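Local coordinates for protein putative NADP oxidoreductase BF3122 (Bacteroides fragilis, PDB 3D1L) that probably acts as an NADP-dependent oxidoreductase, with a Rossmann-type domain joined to a helical C-terminal domain, on a substrate not yet known, at residues Phe151-Ala156 against Val163-Ser168; Thr60-Val65 against Ala82-Gly87. All coordinates share one frame; numbering follows the deposited sequence.

Contact 1: residues Phe151-Ala156 against Val163-Ser168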
loop_
_atom_site.group_PDB
_atom_site.type_symbol
_atom_site.label_atom_id
_atom_site.label_comp_id
_atom_site.label_asym_id
_atom_site.label_seq_id
_atom_site.Cartn_x
_atom_site.Cartn_y
_atom_site.Cartn_z
ATOM N N PHE B 151 2.365 10.847 34.433
ATOM C CA PHE B 151 2.090 9.425 34.583
ATOM C C PHE B 151 1.807 8.704 33.252
ATOM O O PHE B 151 2.413 7.669 32.968
ATOM C CB PHE B 151 0.904 9.241 35.527
ATOM C CG PHE B 151 0.586 7.821 35.813
ATOM C CD1 PHE B 151 1.438 7.051 36.602
ATOM C CD2 PHE B 151 -0.567 7.245 35.321
ATOM C CE1 PHE B 151 1.146 5.707 36.874
ATOM C CE2 PHE B 151 -0.863 5.910 35.592
ATOM C CZ PHE B 151 0.011 5.147 36.372
ATOM N N LEU B 152 0.868 9.225 32.457
ATOM C CA LEU B 152 0.578 8.657 31.108
ATOM C C LEU B 152 1.802 8.675 30.179
ATOM O O LEU B 152 2.107 7.687 29.530
ATOM C CB LEU B 152 -0.612 9.366 30.440
ATOM C CG LEU B 152 -2.011 9.207 31.047
ATOM C CD1 LEU B 152 -3.035 10.120 30.378
ATOM C CD2 LEU B 152 -2.495 7.729 31.025
ATOM N N LYS B 153 2.515 9.794 30.138
ATOM C CA LYS B 153 3.721 9.889 29.320
ATOM C C LYS B 153 4.815 8.898 29.716
ATOM O O LYS B 153 5.532 8.373 28.864
ATOM C CB LYS B 153 4.272 11.312 29.351
ATOM C CG LYS B 153 3.404 12.276 28.566
ATOM C CD LYS B 153 3.717 13.739 28.939
ATOM C CE LYS B 153 5.084 14.138 28.478
ATOM N NZ LYS B 153 5.389 15.507 28.977
ATOM N N ALA B 154 4.930 8.649 31.008
ATOM C CA ALA B 154 5.902 7.711 31.506
ATOM C C ALA B 154 5.542 6.310 31.038
ATOM O O ALA B 154 6.424 5.554 30.610
ATOM C CB ALA B 154 5.994 7.786 33.028
ATOM N N ILE B 155 4.251 5.971 31.093
ATOM C CA ILE B 155 3.775 4.690 30.561
ATOM C C ILE B 155 4.041 4.633 29.066
ATOM O O ILE B 155 4.645 3.671 28.599
ATOM C CB ILE B 155 2.271 4.443 30.820
ATOM C CG1 ILE B 155 2.009 4.296 32.324
ATOM C CG2 ILE B 155 1.794 3.188 30.066
ATOM C CD1 ILE B 155 0.520 4.210 32.678
ATOM N N ALA B 156 3.593 5.653 28.325
ATOM C CA ALA B 156 3.766 5.675 26.857
ATOM C C ALA B 156 5.243 5.638 26.411
ATOM O O ALA B 156 5.560 4.997 25.412
ATOM C CB ALA B 156 3.013 6.847 26.206
ATOM N N VAL B 163 6.665 10.284 22.002
ATOM C CA VAL B 163 5.575 10.582 22.946
ATOM C C VAL B 163 5.394 12.096 23.023
ATOM O O VAL B 163 6.345 12.812 23.320
ATOM C CB VAL B 163 5.914 9.961 24.343
ATOM C CG1 VAL B 163 4.883 10.360 25.476
ATOM C CG2 VAL B 163 6.007 8.453 24.190
ATOM N N TYR B 164 4.196 12.584 22.721
ATOM C CA TYR B 164 3.984 14.026 22.597
ATOM C C TYR B 164 2.797 14.466 23.421
ATOM O O TYR B 164 1.817 13.729 23.536
ATOM C CB TYR B 164 3.729 14.422 21.143
ATOM C CG TYR B 164 4.809 13.987 20.183
ATOM C CD1 TYR B 164 6.091 14.509 20.270
ATOM C CD2 TYR B 164 4.545 13.034 19.193
ATOM C CE1 TYR B 164 7.080 14.110 19.398
ATOM C CE2 TYR B 164 5.536 12.627 18.304
ATOM C CZ TYR B 164 6.795 13.173 18.417
ATOM O OH TYR B 164 7.780 12.796 17.544
ATOM N N ASP B 165 2.902 15.655 24.015
ATOM C CA ASP B 165 1.758 16.315 24.627
ATOM C C ASP B 165 1.010 16.978 23.494
ATOM O O ASP B 165 1.591 17.746 22.706
ATOM C CB ASP B 165 2.222 17.428 25.566
ATOM C CG ASP B 165 2.942 16.911 26.792
ATOM O OD1 ASP B 165 2.262 16.411 27.694
ATOM O OD2 ASP B 165 4.189 17.025 26.868
ATOM N N ALA B 166 -0.284 16.708 23.400
ATOM C CA ALA B 166 -1.097 17.423 22.403
ATOM C C ALA B 166 -2.508 17.665 22.933
ATOM O O ALA B 166 -3.034 16.834 23.693
ATOM C CB ALA B 166 -1.111 16.651 21.062
ATOM N N ASP B 167 -3.107 18.799 22.587
ATOM C CA ASP B 167 -4.489 19.162 22.942
ATOM C C ASP B 167 -5.513 18.422 22.089
ATOM O O ASP B 167 -5.150 17.834 21.057
ATOM C CB ASP B 167 -4.701 20.655 22.708
ATOM C CG ASP B 167 -4.182 21.498 23.838
ATOM O OD1 ASP B 167 -3.735 20.920 24.860
ATOM O OD2 ASP B 167 -4.234 22.741 23.709
ATOM N N SER B 168 -6.790 18.507 22.463
ATOM C CA SER B 168 -7.829 17.807 21.715
ATOM C C SER B 168 -7.930 18.370 20.294
ATOM O O SER B 168 -8.231 17.640 19.337
ATOM C CB SER B 168 -9.171 17.867 22.448
ATOM O OG SER B 168 -9.248 16.855 23.452
#

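Contact 2: residues Thr60-Val65 against Ala82-Gly87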
loop_
_atom_site.group_PDB
_atom_site.type_symbol
_atom_site.label_atom_id
_atom_site.label_comp_id
_atom_site.label_asym_id
_atom_site.label_seq_id
_atom_site.Cartn_x
_atom_site.Cartn_y
_atom_site.Cartn_z
ATOM N N THR B 60 -17.697 -9.665 29.717
ATOM C CA THR B 60 -18.518 -8.941 28.735
ATOM C C THR B 60 -19.606 -8.150 29.455
ATOM O O THR B 60 -20.556 -7.675 28.834
ATOM C CB THR B 60 -19.215 -9.886 27.730
ATOM O OG1 THR B 60 -20.045 -10.791 28.454
ATOM C CG2 THR B 60 -18.217 -10.674 26.927
ATOM N N ASP B 61 -19.458 -8.031 30.774
ATOM C CA ASP B 61 -20.434 -7.353 31.608
ATOM C C ASP B 61 -19.698 -6.316 32.403
ATOM O O ASP B 61 -18.829 -6.667 33.210
ATOM C CB ASP B 61 -21.104 -8.364 32.549
ATOM C CG ASP B 61 -22.177 -7.745 33.450
ATOM O OD1 ASP B 61 -22.320 -6.511 33.507
ATOM O OD2 ASP B 61 -22.890 -8.513 34.122
ATOM N N LEU B 62 -20.043 -5.046 32.187
ATOM C CA LEU B 62 -19.395 -3.932 32.901
ATOM C C LEU B 62 -19.547 -4.022 34.419
ATOM O O LEU B 62 -18.714 -3.513 35.166
ATOM C CB LEU B 62 -19.933 -2.588 32.416
ATOM C CG LEU B 62 -19.567 -2.269 30.964
ATOM C CD1 LEU B 62 -20.382 -1.121 30.403
ATOM C CD2 LEU B 62 -18.063 -1.998 30.855
ATOM N N ALA B 63 -20.605 -4.676 34.878
ATOM C CA ALA B 63 -20.827 -4.835 36.306
ATOM C C ALA B 63 -19.773 -5.754 36.927
ATOM O O ALA B 63 -19.540 -5.716 38.129
ATOM C CB ALA B 63 -22.239 -5.355 36.558
ATOM N N GLU B 64 -19.150 -6.586 36.093
ATOM C CA GLU B 64 -18.094 -7.501 36.538
ATOM C C GLU B 64 -16.687 -6.900 36.411
ATOM O O GLU B 64 -15.697 -7.559 36.743
ATOM C CB GLU B 64 -18.149 -8.808 35.742
ATOM C CG GLU B 64 -19.083 -9.878 36.279
ATOM C CD GLU B 64 -19.123 -11.125 35.388
ATOM O OE1 GLU B 64 -18.311 -11.223 34.439
ATOM O OE2 GLU B 64 -19.976 -12.016 35.646
ATOM N N VAL B 65 -16.603 -5.658 35.940
ATOM C CA VAL B 65 -15.305 -5.000 35.680
ATOM C C VAL B 65 -14.537 -4.739 36.977
ATOM O O VAL B 65 -15.102 -4.195 37.930
ATOM C CB VAL B 65 -15.462 -3.683 34.888
ATOM C CG1 VAL B 65 -14.223 -2.771 35.033
ATOM C CG2 VAL B 65 -15.689 -3.985 33.396
ATOM N N ALA B 82 -21.657 6.747 25.952
ATOM C CA ALA B 82 -22.725 7.244 26.847
ATOM C C ALA B 82 -23.380 6.128 27.605
ATOM O O ALA B 82 -23.427 6.130 28.834
ATOM C CB ALA B 82 -23.788 7.972 26.066
ATOM N N GLU B 83 -23.914 5.200 26.816
ATOM C CA GLU B 83 -24.537 3.978 27.273
ATOM C C GLU B 83 -23.772 3.389 28.447
ATOM O O GLU B 83 -24.370 2.936 29.428
ATOM C CB GLU B 83 -24.574 2.974 26.109
ATOM C CG GLU B 83 -25.168 1.611 26.475
ATOM C CD GLU B 83 -25.121 0.575 25.349
ATOM O OE1 GLU B 83 -25.152 0.955 24.153
ATOM O OE2 GLU B 83 -25.071 -0.635 25.677
ATOM N N LEU B 84 -22.444 3.429 28.346
ATOM C CA LEU B 84 -21.586 2.634 29.214
ATOM C C LEU B 84 -20.684 3.442 30.139
ATOM O O LEU B 84 -19.965 2.873 30.957
ATOM C CB LEU B 84 -20.762 1.652 28.364
ATOM C CG LEU B 84 -21.482 0.747 27.335
ATOM C CD1 LEU B 84 -20.463 -0.154 26.637
ATOM C CD2 LEU B 84 -22.635 -0.087 27.928
ATOM N N LEU B 85 -20.759 4.758 30.024
ATOM C CA LEU B 85 -19.873 5.661 30.728
ATOM C C LEU B 85 -19.922 5.494 32.232
ATOM O O LEU B 85 -18.876 5.355 32.841
ATOM C CB LEU B 85 -20.156 7.118 30.348
ATOM C CG LEU B 85 -19.184 8.178 30.877
ATOM C CD1 LEU B 85 -17.730 7.769 30.677
ATOM C CD2 LEU B 85 -19.429 9.542 30.236
ATOM N N GLN B 86 -21.123 5.501 32.819
ATOM C CA GLN B 86 -21.257 5.437 34.271
ATOM C C GLN B 86 -21.007 4.032 34.820
ATOM O O GLN B 86 -20.560 3.879 35.967
ATOM C CB GLN B 86 -22.604 5.998 34.726
ATOM C CG GLN B 86 -22.671 7.528 34.696
ATOM C CD GLN B 86 -22.706 8.097 33.283
ATOM O OE1 GLN B 86 -23.709 7.981 32.576
ATOM N NE2 GLN B 86 -21.608 8.715 32.870
ATOM N N GLY B 87 -21.279 3.024 33.986
ATOM C CA GLY B 87 -20.948 1.633 34.270
ATOM C C GLY B 87 -19.437 1.446 34.253
ATOM O O GLY B 87 -18.902 0.576 34.949
#

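Contact 1: residues Phe151-Ala156 against Val163-Ser168
Lys153 and Ala156, on one side of helix 146-157, meet Val163 and Asp165 of strand 163-165, closing the beta-alpha-beta unit in which strand 139-143 leads through the helix to the last strand of the sheet. Helix and strand segments run nearly antiparallel, at 161°, with their axes 8.9 Å apart, as expected where a crossover helix lies over the strand that follows it. Leu152 seats the helix on the sheet, against Ile141, Val99 and Phe120. Lys153 comes next, where the helix side grades from buried to open, and a long side chain with an apolar stem and a charged end suits that border. Its CG packs 3.9 Å from CG1 of Val163, and the chain then bends at chi3 (68°), turning the ammonium group toward Asp165. Ala156, one turn on, touches Phe139 and Phe120 as well as the strand; its small methyl lets the helix come close. CB of Ala156 lies 4.0 Å from CG2 of Val163, and the same CG2 approaches the backbone C of Ala156 at 3.7 Å. Beta-branched Val163 thus straddles two helix residues: CG1 serves the lysine stem as well as the alanine, while CG2 reaches the backbone at Ala156. Two residues along the strand, Asp165 projects its carboxylate across the lysine chain at about a right angle. The salt bridge closes with NZ of Lys153 2.9 Å from OD2 of Asp165, on that oxygen's syn lone pair.

Contact 2: residues Thr60-Val65 against Ala82-Gly87
Leu62 and Leu84 share one first torsion, CG anti to the carbonyl carbon (chi1 -67° and -51°), and with chi2 extended in both, the two side chains cross at about a right angle between the turn after strand 57-59 and helix 78-89. This is packing at the rim of the Rossmann-type domain, where a short 3-10 turn, 62-64, meets a helix flanking the sheet. A single methyl, CD1 of Leu62, does most of the touching. It lies 3.5 Å from CB of Leu84, tighter than usual for two carbons, and equally 3.5 Å from CD2 of Leu84, so it sits in the angle between the stem and one branch of the second leucine. Tyr40 of strand 35-40 touches both leucines and joins the turn and the helix to the sheet. Leucine suits position 62, being long enough for one methyl to reach Leu84 and apolar enough to pack on Tyr40 as well. At Gly87, whose CA is the nearest of the helix segment to that of Leu62, backbone faces the leucine; the carbonyl O of Gly87 is 4.2 Å from CB of Leu62. The turn is shaped by Asp61, whose OD1 accepts from N of Ala63 at 2.9 Å in an Asx turn, the donor standing 51° out of the carboxylate plane. Backbone N of Glu64 returns to O of Asp61 at 2.9 Å and, with N of Val65 bonded to O of Leu62, braces the turn. With no hydrogen bond between turn and helix, their direct contact relies on shape and apolar burial, while polar bonds form within the turn and to Thr59 just before it.

In the fold
The two contacts lie at different parts of the long mixed sheet of the Rossmann-type fold, their centres about 26 Å apart, and share no element. Contact 1 is partly buried and joins consecutive elements of one beta-alpha-beta unit, at the edge formed by strand 163-165. Contact 2 is a surface contact near the other edge, formed by strand 57-59, and ties a loop to a helix farther along the chain. Their chemistry follows their places: contact 1 pairs apolar packing with a salt bridge at its open margin, whereas contact 2 is apolar between its segments. A small residue lies in each, Ala156 in one and Gly87 in the other.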